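Local coordinates for protein Fe-S binding reductase, putative (Thermus thermophilus, PDB 2D4O) that is of unknown function but has the architecture of GNAT-type acetyltransferases and may therefore transfer acyl groups, at residues 63-68 against 93-98; 2-7 against 37-42. The protein carries 1 engineered substitution. All coordinates share one frame; numbering follows the deposited sequence.

From the N terminus, strand 2-4 leads through helices 11-17 and 25-32 to strand 38-42, and contact 2 closes this first loop by pairing the two strands antiparallel. The chain then runs through strand 45-56 into strand 61-70, crosses over along helix 73-89 and returns as strand 94-97, where contact 1 closes a second loop with a parallel pairing. The loops follow one another in series, neither nesting nor crossing. Each contact joins an outermost strand, 2-4 or 94-97, to the same five-stranded mixed sheet, with strand 45-56 lying between their inner strands. The contact centres are about 17 Å apart, and the nearest atoms about 7 Å, without touching.

Contact 1: residues 63-68 against 93-98; sequences VLVTRM and YEVALH. Engineered in segment 63-68: M68 (natural residue Ile).
In the beta-alpha-beta unit of strand 61-70, helix 73-89 and strand 94-97, V63 and L64 pair in parallel with V95 and A96. Three backbone bonds stitch the strands together: V63 N donates to E94 O, A96 N to V63 O, and V65 N to A96 O at 2.9 Å, the last almost straight with 173° at the hydrogen. CA-H groups add weaker support, with V95 CA 3.3 Å from V63 O and L64 CA 3.5 Å from A96 O.

V63, V65, V95 and L97 share one face of the sheet, where V63 and V95 meet V83 of helix 73-89. V65 and L97 run alongside each other on this face, CB to CB at 3.6 Å, while V65 CG2 approaches V95 CG1 at 4.2 Å. L97 also touches L110 of helix 104-112. On the other face L64 carries the contact: its CG stands opposite the backbone N (chi1 176°), and CD1 passes over A96 O to approach H98 NE2 at 4.0 Å, the two side chains crossing at a slant. At the start of strand 94-97, E94 OE2 is hydrogen-bonded to T62 OG1.

Beyond A96 the direct ladder gives way to a water that donates to V65 O at 2.6 Å and accepts from H98 N. Here strand 61-70 also carries a classic beta bulge, T66 and R67 both facing L51. The engineered M68, modelled as selenomethionine, lies farther along and packs against L80 and L106. Parallel strands joined by a helix and parting after a few pairs are consistent with the splayed fourth and fifth strands of the GNAT fold, between which relatives bind acyl-CoA.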
loop_
_atom_site.group_PDB
_atom_site.type_symbol
_atom_site.label_atom_id
_atom_site.label_comp_id
_atom_site.label_asym_id
_atom_site.label_seq_id
_atom_site.Cartn_x
_atom_site.Cartn_y
_atom_site.Cartn_z
ATOM N N VAL A 63 3.956 2.493 9.958
ATOM C CA VAL A 63 4.113 1.953 8.608
ATOM C C VAL A 63 3.230 2.822 7.717
ATOM O O VAL A 63 2.013 2.878 7.871
ATOM C CB VAL A 63 3.830 0.442 8.529
ATOM C CG1 VAL A 63 3.532 -0.001 7.096
ATOM C CG2 VAL A 63 5.046 -0.343 9.073
ATOM N N LEU A 64 3.893 3.574 6.860
ATOM C CA LEU A 64 3.251 4.461 5.919
ATOM C C LEU A 64 3.089 3.785 4.563
ATOM O O LEU A 64 4.056 3.324 3.934
ATOM C CB LEU A 64 4.073 5.737 5.791
ATOM C CG LEU A 64 3.586 6.759 4.770
ATOM C CD1 LEU A 64 2.243 7.368 5.183
ATOM C CD2 LEU A 64 4.632 7.792 4.557
ATOM N N VAL A 65 1.844 3.719 4.110
ATOM C CA VAL A 65 1.541 3.171 2.801
ATOM C C VAL A 65 1.613 4.335 1.832
ATOM O O VAL A 65 0.796 5.238 1.910
ATOM C CB VAL A 65 0.159 2.536 2.752
ATOM C CG1 VAL A 65 -0.177 2.013 1.362
ATOM C CG2 VAL A 65 0.072 1.415 3.768
ATOM N N THR A 66 2.634 4.323 0.984
ATOM C CA THR A 66 2.750 5.264 -0.124
ATOM C C THR A 66 1.685 5.143 -1.207
ATOM O O THR A 66 1.161 6.157 -1.722
ATOM C CB THR A 66 4.145 5.086 -0.764
ATOM O OG1 THR A 66 5.082 5.681 0.104
ATOM C CG2 THR A 66 4.293 5.842 -2.143
ATOM N N ARG A 67 1.397 3.900 -1.577
ATOM C CA ARG A 67 0.467 3.631 -2.628
ATOM C C ARG A 67 -0.269 2.309 -2.439
ATOM O O ARG A 67 0.306 1.331 -2.042
ATOM C CB ARG A 67 1.191 3.659 -3.969
ATOM C CG ARG A 67 0.201 3.748 -5.084
ATOM C CD ARG A 67 0.842 4.093 -6.386
ATOM N NE ARG A 67 -0.102 3.998 -7.478
ATOM C CZ ARG A 67 0.268 4.023 -8.738
ATOM N NH1 ARG A 67 1.553 4.180 -9.017
ATOM N NH2 ARG A 67 -0.626 3.919 -9.708
HETATM N N MSE A 68 -1.565 2.323 -2.646
HETATM C CA MSE A 68 -2.334 1.082 -2.787
HETATM C C MSE A 68 -3.273 1.171 -3.982
HETATM O O MSE A 68 -3.944 2.183 -4.173
HETATM C CB MSE A 68 -3.150 0.752 -1.536
HETATM C CG MSE A 68 -3.573 -0.765 -1.488
HETATM SE SE MSE A 68 -4.553 -1.077 0.070
HETATM C CE MSE A 68 -2.917 -1.124 1.297
ATOM N N TYR A 93 3.716 0.618 15.719
ATOM C CA TYR A 93 2.635 1.223 16.528
ATOM C C TYR A 93 1.328 1.472 15.729
ATOM O O TYR A 93 0.206 1.307 16.262
ATOM C CB TYR A 93 3.156 2.537 17.170
ATOM C CG TYR A 93 2.145 3.265 17.968
ATOM C CD1 TYR A 93 1.805 2.856 19.241
ATOM C CD2 TYR A 93 1.449 4.340 17.417
ATOM C CE1 TYR A 93 0.847 3.531 19.984
ATOM C CE2 TYR A 93 0.481 5.010 18.151
ATOM C CZ TYR A 93 0.183 4.601 19.420
ATOM O OH TYR A 93 -0.776 5.306 20.124
ATOM N N GLU A 94 1.463 1.889 14.465
ATOM C CA GLU A 94 0.290 2.182 13.647
ATOM C C GLU A 94 0.605 2.019 12.160
ATOM O O GLU A 94 1.773 2.022 11.748
ATOM C CB GLU A 94 -0.219 3.593 13.917
ATOM C CG GLU A 94 0.822 4.643 13.571
ATOM C CD GLU A 94 0.410 6.061 13.918
ATOM O OE1 GLU A 94 -0.550 6.263 14.663
ATOM O OE2 GLU A 94 1.065 6.986 13.430
ATOM N N VAL A 95 -0.457 1.902 11.375
ATOM C CA VAL A 95 -0.392 1.871 9.926
ATOM C C VAL A 95 -1.163 3.084 9.424
ATOM O O VAL A 95 -2.257 3.351 9.905
ATOM C CB VAL A 95 -1.022 0.627 9.345
ATOM C CG1 VAL A 95 -0.895 0.670 7.803
ATOM C CG2 VAL A 95 -0.335 -0.628 9.873
ATOM N N ALA A 96 -0.572 3.850 8.517
ATOM C CA ALA A 96 -1.239 5.051 8.005
ATOM C C ALA A 96 -1.197 5.036 6.504
ATOM O O ALA A 96 -0.248 4.544 5.916
ATOM C CB ALA A 96 -0.577 6.279 8.503
ATOM N N LEU A 97 -2.249 5.580 5.898
ATOM C CA LEU A 97 -2.247 5.866 4.476
ATOM C C LEU A 97 -3.201 6.996 4.109
ATOM O O LEU A 97 -4.043 7.393 4.913
ATOM C CB LEU A 97 -2.574 4.625 3.692
ATOM C CG LEU A 97 -3.954 4.055 3.661
ATOM C CD1 LEU A 97 -4.135 3.072 2.466
ATOM C CD2 LEU A 97 -4.174 3.364 5.003
ATOM N N HIS A 98 -3.057 7.514 2.897
ATOM C CA HIS A 98 -3.837 8.686 2.498
ATOM C C HIS A 98 -4.941 8.246 1.605
ATOM O O HIS A 98 -4.690 7.582 0.605
ATOM C CB HIS A 98 -2.962 9.699 1.793
ATOM C CG HIS A 98 -1.790 10.100 2.607
ATOM N ND1 HIS A 98 -1.912 10.851 3.756
ATOM C CD2 HIS A 98 -0.484 9.778 2.496
ATOM C CE1 HIS A 98 -0.721 10.992 4.300
ATOM N NE2 HIS A 98 0.166 10.358 3.555
HETATM O O HOH W 1 -0.897 7.001 1.138
#

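Contact 2: residues 2-7 against 37-42; sequences RFRPFT and SFLAEE
The guanidinium of R4 has L39 CD2 over one face, 3.3 Å above the plane and displaced from its centre, and E41 OE1 at its edge, in the plane. The F6 ring has a water above the centre of one face and F38 O at its edge; that water accepts from F6 N and donates to S37 O. S37 CB approaches F6 CZ obliquely at 3.7 Å.

Strands 2-4 and 38-42 form the antiparallel edge of the sheet, in the beta1-beta2 position of a GNAT fold, with R2-E41 and R4-L39 as hydrogen-bonded pairs flanking the non-hydrogen-bonded pair F3-A40.

R4 grips E41 side-on with two nitrogens. R4 NE donates to E41 OE1 at 2.7 Å in an almost straight bond (176°). R4 NH2 reaches E41 OE2 at 3.1 Å. Both oxygens are met from above the carboxylate plane, the two flat groups being turned 65° apart. With CG set between the backbone N and the carbonyl carbon (chi1 57°), the R4 chain runs extended to NE alongside L39, which brings its end over L39 CD2. R4 NH1 turns back to P5 O at 3.1 Å and forms a salt bridge with D10. An alanine at R4 would remove the whole guanidinium and is likely to leave E41 and D10 without this countercharge and L39 CD2 uncovered on that side.

On the face opposite R4, F3 CE1 rests against A40 CB at 3.7 Å, while F38 packs on helix 73-89.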
loop_
_atom_site.group_PDB
_atom_site.type_symbol
_atom_site.label_atom_id
_atom_site.label_comp_id
_atom_site.label_asym_id
_atom_site.label_seq_id
_atom_site.Cartn_x
_atom_site.Cartn_y
_atom_site.Cartn_z
ATOM N N ARG A 2 -4.766 -14.493 -3.652
ATOM C CA ARG A 2 -3.583 -14.679 -2.823
ATOM C C ARG A 2 -2.768 -13.417 -2.660
ATOM O O ARG A 2 -2.799 -12.517 -3.526
ATOM C CB ARG A 2 -2.679 -15.766 -3.394
ATOM C CG ARG A 2 -3.316 -17.150 -3.422
ATOM C CD ARG A 2 -3.510 -17.797 -2.055
ATOM N NE ARG A 2 -4.024 -19.163 -2.215
ATOM C CZ ARG A 2 -5.283 -19.471 -2.495
ATOM N NH1 ARG A 2 -6.204 -18.533 -2.629
ATOM N NH2 ARG A 2 -5.632 -20.740 -2.655
ATOM N N PHE A 3 -1.997 -13.361 -1.574
ATOM C CA PHE A 3 -1.214 -12.174 -1.258
ATOM C C PHE A 3 0.222 -12.605 -0.981
ATOM O O PHE A 3 0.452 -13.584 -0.303
ATOM C CB PHE A 3 -1.806 -11.421 -0.055
ATOM C CG PHE A 3 -3.251 -11.128 -0.207
ATOM C CD1 PHE A 3 -3.664 -9.953 -0.805
ATOM C CD2 PHE A 3 -4.201 -12.065 0.167
ATOM C CE1 PHE A 3 -5.009 -9.702 -0.997
ATOM C CE2 PHE A 3 -5.554 -11.826 -0.022
ATOM C CZ PHE A 3 -5.959 -10.656 -0.610
ATOM N N ARG A 4 1.189 -11.886 -1.520
ATOM C CA ARG A 4 2.598 -12.278 -1.377
ATOM C C ARG A 4 3.520 -11.111 -1.586
ATOM O O ARG A 4 3.124 -10.115 -2.160
ATOM C CB ARG A 4 2.930 -13.310 -2.415
ATOM C CG ARG A 4 2.668 -12.886 -3.878
ATOM C CD ARG A 4 3.160 -13.951 -4.845
ATOM N NE ARG A 4 2.933 -13.650 -6.256
ATOM C CZ ARG A 4 3.777 -12.915 -7.006
ATOM N NH1 ARG A 4 4.892 -12.387 -6.489
ATOM N NH2 ARG A 4 3.523 -12.722 -8.292
ATOM N N PRO A 5 4.786 -11.243 -1.193
ATOM C CA PRO A 5 5.778 -10.251 -1.571
ATOM C C PRO A 5 5.906 -10.268 -3.067
ATOM O O PRO A 5 5.625 -11.298 -3.702
ATOM C CB PRO A 5 7.070 -10.773 -0.884
ATOM C CG PRO A 5 6.575 -11.578 0.230
ATOM C CD PRO A 5 5.383 -12.299 -0.361
ATOM N N PHE A 6 6.313 -9.147 -3.647
ATOM C CA PHE A 6 6.654 -9.101 -5.061
ATOM C C PHE A 6 8.154 -9.003 -5.255
ATOM O O PHE A 6 8.873 -8.635 -4.332
ATOM C CB PHE A 6 5.958 -7.965 -5.793
ATOM C CG PHE A 6 6.146 -6.609 -5.175
ATOM C CD1 PHE A 6 7.325 -5.894 -5.334
ATOM C CD2 PHE A 6 5.098 -6.007 -4.507
ATOM C CE1 PHE A 6 7.465 -4.606 -4.787
ATOM C CE2 PHE A 6 5.235 -4.737 -3.945
ATOM C CZ PHE A 6 6.415 -4.033 -4.095
ATOM N N THR A 7 8.612 -9.347 -6.462
ATOM C CA THR A 7 10.025 -9.248 -6.833
ATOM C C THR A 7 10.142 -8.483 -8.158
ATOM O O THR A 7 9.141 -8.104 -8.759
ATOM C CB THR A 7 10.632 -10.655 -7.044
ATOM O OG1 THR A 7 9.993 -11.262 -8.189
ATOM C CG2 THR A 7 10.324 -11.611 -5.842
ATOM N N SER A 37 5.452 -4.406 1.858
ATOM C CA SER A 37 4.878 -4.261 0.523
ATOM C C SER A 37 4.434 -5.636 -0.006
ATOM O O SER A 37 5.129 -6.637 0.179
ATOM C CB SER A 37 5.901 -3.618 -0.427
ATOM O OG SER A 37 6.388 -2.358 0.051
ATOM N N PHE A 38 3.280 -5.648 -0.691
ATOM C CA PHE A 38 2.630 -6.837 -1.176
ATOM C C PHE A 38 1.917 -6.635 -2.509
ATOM O O PHE A 38 1.620 -5.517 -2.936
ATOM C CB PHE A 38 1.582 -7.300 -0.140
ATOM C CG PHE A 38 2.167 -7.603 1.176
ATOM C CD1 PHE A 38 2.650 -8.888 1.452
ATOM C CD2 PHE A 38 2.312 -6.597 2.138
ATOM C CE1 PHE A 38 3.216 -9.172 2.669
ATOM C CE2 PHE A 38 2.879 -6.873 3.353
ATOM C CZ PHE A 38 3.341 -8.146 3.637
ATOM N N LEU A 39 1.619 -7.769 -3.122
ATOM C CA LEU A 39 0.880 -7.886 -4.360
ATOM C C LEU A 39 -0.262 -8.870 -4.086
ATOM O O LEU A 39 -0.068 -9.859 -3.395
ATOM C CB LEU A 39 1.791 -8.470 -5.435
ATOM C CG LEU A 39 1.278 -8.906 -6.809
ATOM C CD1 LEU A 39 0.749 -7.749 -7.624
ATOM C CD2 LEU A 39 2.416 -9.573 -7.618
ATOM N N ALA A 40 -1.430 -8.574 -4.648
ATOM C CA ALA A 40 -2.583 -9.443 -4.678
ATOM C C ALA A 40 -2.811 -10.015 -6.081
ATOM O O ALA A 40 -2.739 -9.272 -7.051
ATOM C CB ALA A 40 -3.813 -8.647 -4.286
ATOM N N GLU A 41 -3.119 -11.301 -6.185
ATOM C CA GLU A 41 -3.493 -11.915 -7.470
ATOM C C GLU A 41 -4.618 -12.972 -7.284
ATOM O O GLU A 41 -4.725 -13.646 -6.254
ATOM C CB GLU A 41 -2.257 -12.451 -8.251
ATOM C CG GLU A 41 -1.259 -13.190 -7.395
ATOM C CD GLU A 41 0.060 -13.589 -8.060
ATOM O OE1 GLU A 41 0.639 -14.531 -7.488
ATOM O OE2 GLU A 41 0.549 -13.005 -9.064
ATOM N N GLU A 42 -5.510 -13.006 -8.260
ATOM C CA GLU A 42 -6.554 -14.024 -8.375
ATOM C C GLU A 42 -6.147 -14.958 -9.504
ATOM O O GLU A 42 -6.203 -14.592 -10.672
ATOM C CB GLU A 42 -7.901 -13.367 -8.662
ATOM C CG GLU A 42 -9.082 -14.336 -8.785
ATOM C CD GLU A 42 -9.397 -15.061 -7.496
ATOM O OE1 GLU A 42 -9.514 -16.327 -7.511
ATOM O OE2 GLU A 42 -9.528 -14.368 -6.462
HETATM O O HOH W 2 7.174 -7.161 -1.669
#